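Local coordinates for MsStt7d protein (Micromonas, PDB 4IX3) that probably acts as a protein kinase that binds ATP and magnesium, its catalytic domain being related to the Stt7 state transition kinases, at residues 165-170 with 221-226; 246-251 with 321-326. All blocks are in the same frame, centred on the assembly; numbering follows the deposited sequence.

Interaction 1 of 2, residues 165-170 with 221-226; sequences VHRDVK and LYLLPP. With MG (magnesium ion), chain E.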
ATOM      1  N   VAL B 165     -10.862  -0.290 -17.986  1.00 12.27           N
ATOM      2  CA  VAL B 165      -9.521   0.279 -18.103  1.00 11.99           C
ATOM      3  C   VAL B 165      -8.669  -0.304 -16.992  1.00 10.76           C
ATOM      4  O   VAL B 165      -9.088  -0.241 -15.818  1.00 12.24           O
ATOM      5  CB  VAL B 165      -9.539   1.820 -18.091  1.00 12.40           C
ATOM      6  CG1 VAL B 165      -8.138   2.420 -18.118  1.00 12.45           C
ATOM      7  CG2 VAL B 165     -10.388   2.304 -19.250  1.00 14.97           C
ATOM      8  N   HIS B 166      -7.536  -0.898 -17.331  1.00 10.68           N
ATOM      9  CA  HIS B 166      -6.800  -1.709 -16.348  1.00 10.46           C
ATOM     10  C   HIS B 166      -6.124  -0.778 -15.328  1.00 10.83           C
ATOM     11  O   HIS B 166      -6.148  -1.057 -14.117  1.00 11.78           O
ATOM     12  CB  HIS B 166      -5.780  -2.580 -17.120  1.00 11.24           C
ATOM     13  CG  HIS B 166      -4.916  -3.387 -16.229  1.00 10.42           C
ATOM     14  ND1 HIS B 166      -5.001  -4.740 -16.043  1.00 13.66           N
ATOM     15  CD2 HIS B 166      -3.901  -2.935 -15.415  1.00  8.92           C
ATOM     16  CE1 HIS B 166      -4.062  -5.122 -15.143  1.00  8.17           C
ATOM     17  NE2 HIS B 166      -3.375  -3.999 -14.793  1.00 13.55           N
ATOM     18  N   ARG B 167      -5.503   0.288 -15.819  1.00 11.55           N
ATOM     19  CA  ARG B 167      -4.909   1.301 -14.954  1.00 11.58           C
ATOM     20  C   ARG B 167      -3.500   0.981 -14.449  1.00 11.35           C
ATOM     21  O   ARG B 167      -2.773   1.888 -14.044  1.00 14.16           O
ATOM     22  CB  ARG B 167      -5.832   1.586 -13.764  1.00 13.13           C
ATOM     23  CG  ARG B 167      -6.175   3.057 -13.585  1.00 14.10           C
ATOM     24  CD  ARG B 167      -6.301   3.418 -12.114  1.00 23.74           C
ATOM     25  NE  ARG B 167      -7.502   4.204 -11.846  1.00 35.95           N
ATOM     26  CZ  ARG B 167      -7.508   5.520 -11.661  1.00 24.88           C
ATOM     27  NH1 ARG B 167      -6.373   6.204 -11.713  1.00 33.68           N
ATOM     28  NH2 ARG B 167      -8.648   6.153 -11.421  1.00 28.72           N
ATOM     29  N   ASP B 168      -3.107  -0.291 -14.458  1.00 11.05           N
ATOM     30  CA  ASP B 168      -1.793  -0.652 -13.893  1.00 10.76           C
ATOM     31  C   ASP B 168      -1.026  -1.585 -14.814  1.00 10.77           C
ATOM     32  O   ASP B 168      -0.419  -2.568 -14.394  1.00 12.38           O
ATOM     33  CB  ASP B 168      -1.944  -1.258 -12.472  1.00 12.62           C
ATOM     34  CG  ASP B 168      -0.657  -1.184 -11.645  1.00 12.74           C
ATOM     35  OD1 ASP B 168       0.283  -0.484 -12.060  1.00 14.12           O
ATOM     36  OD2 ASP B 168      -0.589  -1.862 -10.588  1.00 13.98           O
ATOM     37  N   VAL B 169      -1.062  -1.223 -16.096  1.00 10.67           N
ATOM     38  CA  VAL B 169      -0.303  -1.995 -17.086  1.00 10.00           C
ATOM     39  C   VAL B 169       1.188  -1.707 -16.892  1.00 10.85           C
ATOM     40  O   VAL B 169       1.618  -0.529 -16.847  1.00 11.59           O
ATOM     41  CB  VAL B 169      -0.776  -1.607 -18.505  1.00 10.25           C
ATOM     42  CG1 VAL B 169       0.142  -2.199 -19.563  1.00 11.56           C
ATOM     43  CG2 VAL B 169      -2.218  -2.049 -18.718  1.00 10.74           C
ATOM     44  N   LYS B 170       1.970  -2.773 -16.819  1.00 10.64           N
ATOM     45  CA  LYS B 170       3.414  -2.673 -16.662  1.00 10.38           C
ATOM     46  C   LYS B 170       3.975  -4.092 -16.752  1.00  8.96           C
ATOM     47  O   LYS B 170       3.223  -5.057 -16.559  1.00 10.30           O
ATOM     48  CB  LYS B 170       3.851  -1.977 -15.331  1.00 11.57           C
ATOM     49  CG  LYS B 170       3.247  -2.654 -14.090  1.00 11.47           C
ATOM     50  CD  LYS B 170       3.526  -1.781 -12.882  1.00 14.08           C
ATOM     51  CE  LYS B 170       2.989  -2.365 -11.582  1.00 14.73           C
ATOM     52  NZ  LYS B 170       2.570  -1.268 -10.664  1.00 14.06           N
ATOM     53  N   LEU B 221      -2.281  11.449 -14.101  1.00 21.72           N
ATOM     54  CA  LEU B 221      -2.425  10.402 -13.092  1.00 24.22           C
ATOM     55  C   LEU B 221      -3.893   9.967 -12.912  1.00 23.15           C
ATOM     56  O   LEU B 221      -4.218   9.155 -12.046  1.00 31.55           O
ATOM     57  CB  LEU B 221      -1.749  10.831 -11.776  1.00 24.31           C
ATOM     58  CG  LEU B 221      -0.290  11.230 -11.971  1.00 27.77           C
ATOM     59  CD1 LEU B 221       0.210  11.722 -10.616  1.00 30.17           C
ATOM     60  CD2 LEU B 221       0.577  10.125 -12.571  1.00 29.06           C
ATOM     61  N   TYR B 222      -4.783  10.472 -13.751  1.00 22.61           N
ATOM     62  CA  TYR B 222      -6.225  10.257 -13.660  1.00 22.35           C
ATOM     63  C   TYR B 222      -6.766   9.446 -14.848  1.00 22.84           C
ATOM     64  O   TYR B 222      -6.113   9.355 -15.896  1.00 21.28           O
ATOM     65  CB  TYR B 222      -6.941  11.619 -13.662  1.00 25.62           C
ATOM     66  CG  TYR B 222      -6.606  12.499 -14.883  1.00 23.46           C
ATOM     67  CD1 TYR B 222      -7.219  12.279 -16.132  1.00 25.15           C
ATOM     68  CD2 TYR B 222      -5.647  13.513 -14.790  1.00 23.14           C
ATOM     69  CE1 TYR B 222      -6.884  13.042 -17.244  1.00 24.22           C
ATOM     70  CE2 TYR B 222      -5.320  14.291 -15.896  1.00 21.23           C
ATOM     71  CZ  TYR B 222      -5.933  14.047 -17.109  1.00 23.79           C
ATOM     72  OH  TYR B 222      -5.564  14.869 -18.153  1.00 25.77           O
ATOM     73  N   LEU B 223      -7.998   8.951 -14.733  1.00 23.76           N
ATOM     74  CA  LEU B 223      -8.784   8.464 -15.866  1.00 22.63           C
ATOM     75  C   LEU B 223      -9.690   9.555 -16.405  1.00 23.38           C
ATOM     76  O   LEU B 223      -9.729   9.790 -17.616  1.00 23.36           O
ATOM     77  CB  LEU B 223      -9.589   7.202 -15.527  1.00 20.85           C
ATOM     78  CG  LEU B 223      -8.753   5.969 -15.185  1.00 19.71           C
ATOM     79  CD1 LEU B 223      -9.650   4.764 -14.982  1.00 18.58           C
ATOM     80  CD2 LEU B 223      -7.735   5.663 -16.279  1.00 18.45           C
ATOM     81  N   LEU B 224     -10.349  10.295 -15.521  1.00 23.67           N
ATOM     82  CA  LEU B 224     -11.164  11.439 -15.936  1.00 23.61           C
ATOM     83  C   LEU B 224     -10.496  12.648 -15.302  1.00 29.27           C
ATOM     84  O   LEU B 224     -10.068  12.557 -14.145  1.00 29.95           O
ATOM     85  CB  LEU B 224     -12.569  11.358 -15.342  1.00 26.62           C
ATOM     86  CG  LEU B 224     -13.444  10.257 -15.919  1.00 26.10           C
ATOM     87  CD1 LEU B 224     -14.759  10.105 -15.158  1.00 26.86           C
ATOM     88  CD2 LEU B 224     -13.655  10.444 -17.416  1.00 32.19           C
ATOM     89  N   PRO B 225     -10.290  13.738 -16.079  1.00 29.01           N
ATOM     90  CA  PRO B 225      -9.684  14.937 -15.516  1.00 33.56           C
ATOM     91  C   PRO B 225     -10.627  15.603 -14.503  1.00 39.23           C
ATOM     92  O   PRO B 225     -11.856  15.529 -14.640  1.00 37.69           O
ATOM     93  CB  PRO B 225      -9.493  15.803 -16.756  1.00 38.79           C
ATOM     94  CG  PRO B 225     -10.687  15.496 -17.600  1.00 34.78           C
ATOM     95  CD  PRO B 225     -10.882  14.003 -17.405  1.00 29.51           C
ATOM     96  N   PRO B 226     -10.049  16.197 -13.449  1.00 48.96           N
ATOM     97  CA  PRO B 226     -10.765  17.034 -12.493  1.00 40.94           C
ATOM     98  C   PRO B 226     -11.918  17.879 -13.031  1.00 44.51           C
ATOM     99  O   PRO B 226     -12.984  17.916 -12.408  1.00 43.33           O
ATOM    100  CB  PRO B 226      -9.654  17.914 -11.937  1.00 32.75           C
ATOM    101  CG  PRO B 226      -8.545  16.922 -11.816  1.00 45.94           C
ATOM    102  CD  PRO B 226      -8.678  15.948 -12.968  1.00 54.12           C
TER
HETATM  103 MG    MG E 601      -1.483  -2.613  -8.945  1.00 18.83          MG
HETATM  104  O   HOH W   1      -3.297  -1.779  -9.492  1.00 21.20           O
HETATM  105  O   HOH W   2      -2.515  -3.518  -7.309  1.00 24.32           O
HETATM  106  O   HOH W   3       0.186  -3.544  -8.325  1.00 21.73           O
HETATM  107  O   HOH W   4      -1.074  -0.987  -7.852  1.00 21.12           O
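Leu223 lies against Val165 and Arg167 in a buried, mainly apolar contact in the large lobe of the kinase domain, between the strand end and catalytic loop at 165-170 and the loop at 221-226. Residues 165-170 carry the HRD motif as His166, Arg167 and Asp168; residues 221-226 belong to the long irregular chain leading to helix 236-243. Leu223 serves both partners with different branches. Its CD2 meets CG1 of Val165 tip to tip at 3.7 Å, CG1 being the branch anti to the backbone N (chi1 176°). The branch point CG sits over the centre of one face of the Arg167 guanidinium, 3.8 Å from CZ, and CD1 approaches NE. Bends at chi2 and chi3 carry the arginine back across the leucine, although the side chain does not set out straight at the opposite loop. Leu221 O lies near the guanidinium plane, at the NH1 edge, but at 3.7 Å it is no more than a neighbour; NH1 has a weak hydrogen bond to Pro210 O instead. Asp249 of helix 246-261 accepts from the backbone N of both His166 and Arg167, which probably helps hold the turn in which Arg167 takes a positive phi of 84°. Farther along, Asp168 OD2 binds magnesium at 2.0 Å, with four waters and Asp188 completing six ligands. Lys170 NZ donates to Asp168 OD1 on its syn side at 2.8 Å, leaving the two carboxylate oxygens with separate principal partners, and also forms a salt bridge with Asp212. The example illustrates how a buried arginine can divide its surroundings: an aliphatic branch covers a flat face, where no N-H points, while directional bonding is left to the edge, here the weak NH1 bond to Pro210 O.

Interaction 2 of 2, residues 246-251 with 321-326; sequences DRFDSW and AERDAR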
ATOM      1  N   ASP B 246      -9.256   5.171 -21.650  1.00 14.46           N
ATOM      2  CA  ASP B 246      -8.492   4.032 -22.165  1.00 14.00           C
ATOM      3  C   ASP B 246      -7.078   4.408 -22.605  1.00 12.08           C
ATOM      4  O   ASP B 246      -6.205   3.562 -22.650  1.00 13.30           O
ATOM      5  CB  ASP B 246      -9.256   3.355 -23.315  1.00 14.33           C
ATOM      6  CG  ASP B 246      -9.561   4.329 -24.432  1.00 14.77           C
ATOM      7  OD1 ASP B 246      -9.182   4.017 -25.579  1.00 18.01           O
ATOM      8  OD2 ASP B 246     -10.207   5.371 -24.168  1.00 18.36           O
ATOM      9  N   ARG B 247      -6.921   5.673 -23.014  1.00 12.19           N
ATOM     10  CA  ARG B 247      -5.590   6.177 -23.423  1.00 12.70           C
ATOM     11  C   ARG B 247      -4.613   6.225 -22.249  1.00 12.10           C
ATOM     12  O   ARG B 247      -3.396   6.247 -22.467  1.00 13.46           O
ATOM     13  CB  ARG B 247      -5.679   7.536 -24.119  1.00 14.59           C
ATOM     14  CG  ARG B 247      -5.795   7.422 -25.631  1.00 17.59           C
ATOM     15  CD  ARG B 247      -6.930   6.540 -26.145  1.00 17.08           C
ATOM     16  NE  ARG B 247      -7.170   6.839 -27.551  1.00 15.61           N
ATOM     17  CZ  ARG B 247      -8.328   6.662 -28.178  1.00 15.05           C
ATOM     18  NH1 ARG B 247      -9.318   6.000 -27.578  1.00 17.99           N
ATOM     19  NH2 ARG B 247      -8.499   7.116 -29.412  1.00 18.68           N
ATOM     20  N   PHE B 248      -5.102   6.090 -20.995  1.00 12.33           N
ATOM     21  CA  PHE B 248      -4.166   5.851 -19.890  1.00 12.98           C
ATOM     22  C   PHE B 248      -3.417   4.533 -20.086  1.00 11.48           C
ATOM     23  O   PHE B 248      -2.184   4.435 -19.918  1.00 12.34           O
ATOM     24  CB  PHE B 248      -4.948   5.839 -18.560  1.00 13.87           C
ATOM     25  CG  PHE B 248      -4.060   5.695 -17.349  1.00 13.13           C
ATOM     26  CD1 PHE B 248      -3.787   6.799 -16.530  1.00 15.57           C
ATOM     27  CD2 PHE B 248      -3.587   4.460 -16.930  1.00 12.95           C
ATOM     28  CE1 PHE B 248      -2.937   6.679 -15.418  1.00 14.99           C
ATOM     29  CE2 PHE B 248      -2.786   4.312 -15.813  1.00 14.81           C
ATOM     30  CZ  PHE B 248      -2.449   5.443 -15.048  1.00 14.79           C
ATOM     31  N   ASP B 249      -4.169   3.502 -20.501  1.00 11.53           N
ATOM     32  CA  ASP B 249      -3.555   2.205 -20.784  1.00 11.69           C
ATOM     33  C   ASP B 249      -2.657   2.240 -22.035  1.00  9.86           C
ATOM     34  O   ASP B 249      -1.641   1.565 -22.071  1.00 10.41           O
ATOM     35  CB  ASP B 249      -4.604   1.108 -20.995  1.00 11.20           C
ATOM     36  CG  ASP B 249      -5.282   0.640 -19.701  1.00 11.87           C
ATOM     37  OD1 ASP B 249      -4.739   0.850 -18.585  1.00 10.80           O
ATOM     38  OD2 ASP B 249      -6.326  -0.053 -19.843  1.00 11.48           O
ATOM     39  N   SER B 250      -3.004   3.088 -22.999  1.00 11.01           N
ATOM     40  CA  SER B 250      -2.135   3.215 -24.192  1.00 10.00           C
ATOM     41  C   SER B 250      -0.728   3.713 -23.821  1.00 10.01           C
ATOM     42  O   SER B 250       0.282   3.139 -24.229  1.00 10.91           O
ATOM     43  CB  SER B 250      -2.736   4.198 -25.171  1.00 11.66           C
ATOM     44  OG  SER B 250      -3.981   3.711 -25.668  1.00 12.61           O
ATOM     45  N   TRP B 251      -0.673   4.727 -22.936  1.00 10.79           N
ATOM     46  CA  TRP B 251       0.639   5.268 -22.498  1.00 11.47           C
ATOM     47  C   TRP B 251       1.424   4.201 -21.758  1.00 10.88           C
ATOM     48  O   TRP B 251       2.595   3.956 -22.029  1.00 10.95           O
ATOM     49  CB  TRP B 251       0.394   6.455 -21.595  1.00 13.50           C
ATOM     50  CG  TRP B 251       1.685   6.974 -21.016  1.00 13.06           C
ATOM     51  CD1 TRP B 251       2.343   6.530 -19.874  1.00 14.48           C
ATOM     52  CD2 TRP B 251       2.462   8.103 -21.512  1.00 12.56           C
ATOM     53  NE1 TRP B 251       3.521   7.205 -19.692  1.00 13.92           N
ATOM     54  CE2 TRP B 251       3.634   8.194 -20.642  1.00 12.95           C
ATOM     55  CE3 TRP B 251       2.361   8.966 -22.607  1.00 13.95           C
ATOM     56  CZ2 TRP B 251       4.613   9.166 -20.833  1.00 16.73           C
ATOM     57  CZ3 TRP B 251       3.358   9.921 -22.811  1.00 14.75           C
ATOM     58  CH2 TRP B 251       4.482   9.992 -21.955  1.00 15.23           C
ATOM     59  N   ALA B 321       1.504  13.160 -26.396  1.00 15.20           N
ATOM     60  CA  ALA B 321       1.274  13.961 -25.204  1.00 19.25           C
ATOM     61  C   ALA B 321      -0.214  14.168 -24.944  1.00 16.93           C
ATOM     62  O   ALA B 321      -0.682  14.084 -23.798  1.00 20.25           O
ATOM     63  CB  ALA B 321       1.988  15.296 -25.353  1.00 22.17           C
ATOM     64  N   GLU B 322      -0.982  14.394 -26.013  1.00 17.39           N
ATOM     65  CA  GLU B 322      -2.413  14.649 -25.936  1.00 18.33           C
ATOM     66  C   GLU B 322      -3.207  13.380 -26.121  1.00 17.36           C
ATOM     67  O   GLU B 322      -3.000  12.679 -27.104  1.00 15.97           O
ATOM     68  CB  GLU B 322      -2.818  15.681 -26.992  1.00 21.82           C
ATOM     69  CG  GLU B 322      -2.173  17.028 -26.784  1.00 25.26           C
ATOM     70  CD  GLU B 322      -2.690  17.717 -25.546  1.00 31.37           C
ATOM     71  OE1 GLU B 322      -3.867  17.455 -25.193  1.00 34.22           O
ATOM     72  OE2 GLU B 322      -1.936  18.549 -24.976  1.00 44.79           O
ATOM     73  N   ARG B 323      -4.147  13.094 -25.219  1.00 16.25           N
ATOM     74  CA  ARG B 323      -5.028  11.948 -25.380  1.00 16.82           C
ATOM     75  C   ARG B 323      -5.772  11.935 -26.707  1.00 17.15           C
ATOM     76  O   ARG B 323      -5.993  10.894 -27.310  1.00 16.94           O
ATOM     77  CB  ARG B 323      -6.008  11.833 -24.207  1.00 19.14           C
ATOM     78  CG  ARG B 323      -5.361  11.185 -23.010  1.00 19.97           C
ATOM     79  CD  ARG B 323      -6.428  10.887 -21.977  1.00 19.41           C
ATOM     80  NE  ARG B 323      -5.730  10.353 -20.826  1.00 19.91           N
ATOM     81  CZ  ARG B 323      -6.350  10.054 -19.690  1.00 19.73           C
ATOM     82  NH1 ARG B 323      -7.672  10.186 -19.647  1.00 20.19           N
ATOM     83  NH2 ARG B 323      -5.636   9.641 -18.659  1.00 19.11           N
ATOM     84  N   ASP B 324      -6.084  13.132 -27.192  1.00 15.92           N
ATOM     85  CA  ASP B 324      -6.841  13.243 -28.432  1.00 19.27           C
ATOM     86  C   ASP B 324      -6.045  12.832 -29.659  1.00 17.36           C
ATOM     87  O   ASP B 324      -6.643  12.612 -30.703  1.00 20.44           O
ATOM     88  CB  ASP B 324      -7.355  14.667 -28.650  1.00 20.74           C
ATOM     89  CG  ASP B 324      -8.575  14.960 -27.804  1.00 24.65           C
ATOM     90  OD1 ASP B 324      -9.081  14.017 -27.147  1.00 29.00           O
ATOM     91  OD2 ASP B 324      -9.034  16.109 -27.773  1.00 27.87           O
ATOM     92  N   ALA B 325      -4.726  12.757 -29.507  1.00 17.30           N
ATOM     93  CA  ALA B 325      -3.832  12.366 -30.585  1.00 16.27           C
ATOM     94  C   ALA B 325      -3.332  10.941 -30.334  1.00 15.00           C
ATOM     95  O   ALA B 325      -2.745  10.340 -31.223  1.00 18.20           O
ATOM     96  CB  ALA B 325      -2.651  13.351 -30.635  1.00 18.08           C
ATOM     97  N   ARG B 326      -3.514  10.383 -29.132  1.00 14.47           N
ATOM     98  CA  ARG B 326      -2.866   9.126 -28.763  1.00 12.68           C
ATOM     99  C   ARG B 326      -3.685   7.934 -29.275  1.00 13.58           C
ATOM    100  O   ARG B 326      -4.921   7.923 -29.128  1.00 15.62           O
ATOM    101  CB  ARG B 326      -2.762   9.069 -27.229  1.00 14.22           C
ATOM    102  CG  ARG B 326      -1.850   7.964 -26.706  1.00 13.45           C
ATOM    103  CD  ARG B 326      -1.785   7.975 -25.176  1.00 12.43           C
ATOM    104  NE  ARG B 326      -1.366   9.288 -24.658  1.00 13.36           N
ATOM    105  CZ  ARG B 326      -1.675   9.779 -23.460  1.00 14.10           C
ATOM    106  NH1 ARG B 326      -2.315   9.010 -22.602  1.00 16.43           N
ATOM    107  NH2 ARG B 326      -1.305  10.999 -23.107  1.00 17.60           N
TER
HETATM  108  O   HOH W   5      -6.958   9.745 -29.721  1.00 23.51           O
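Arg326, Arg247 and Arg323 carry most of the buried surface where the start of helix 246-261 meets the loop after helix 302-318. The side chains of Arg247 and Arg326 lie alongside each other but run in opposite directions, CG of the first touching CB of the second, and each ends on the other's backbone. Arg247 NE donates to Arg326 O at 3.0 Å in a straight bond (180°). In return, Arg326 NH1 reaches Arg247 O at 3.0 Å from above its carbonyl plane; the helical bond from Trp251 N arrives on the opposite face. A bend at chi3 (-56°) turns the Arg326 guanidinium in toward the helix, with CE3 of Trp251 over one face, while NE bonds Glu320 O and NH2 pairs with Glu220. Arg247 NH1 forms a salt bridge to Asp246 OD1 at 2.8 Å. Arg323 extends past Arg247, its CG 3.8 Å from Arg247 CB; Arg323 NH2 lies at the edge of the Phe248 ring and hydrogen-bonds Tyr222 O. The Arg326-Glu220 pair, packed on the F helix, is consistent with the conserved arginine-glutamate bridge at the end of the activation segment in protein kinases.

Overall arrangement
Both contacts are buried in the large lobe, their centres about 10 Å apart; helix 246-261 forms one side of interaction 2 and lies against interaction 1. Interaction 1 lies nearer the centre of the chain and next to the magnesium site, yet it joins its segments through an aliphatic side chain. Interaction 2, farther out, sets a helix against a loop and depends on arginines and backbone carbonyls. The two meet directly through the helix: Asp249 holds the backbone of the catalytic loop, and Phe248 packs against both segments of interaction 1. One helix therefore connects the catalytic loop, the 221-226 chain and the 321-326 loop.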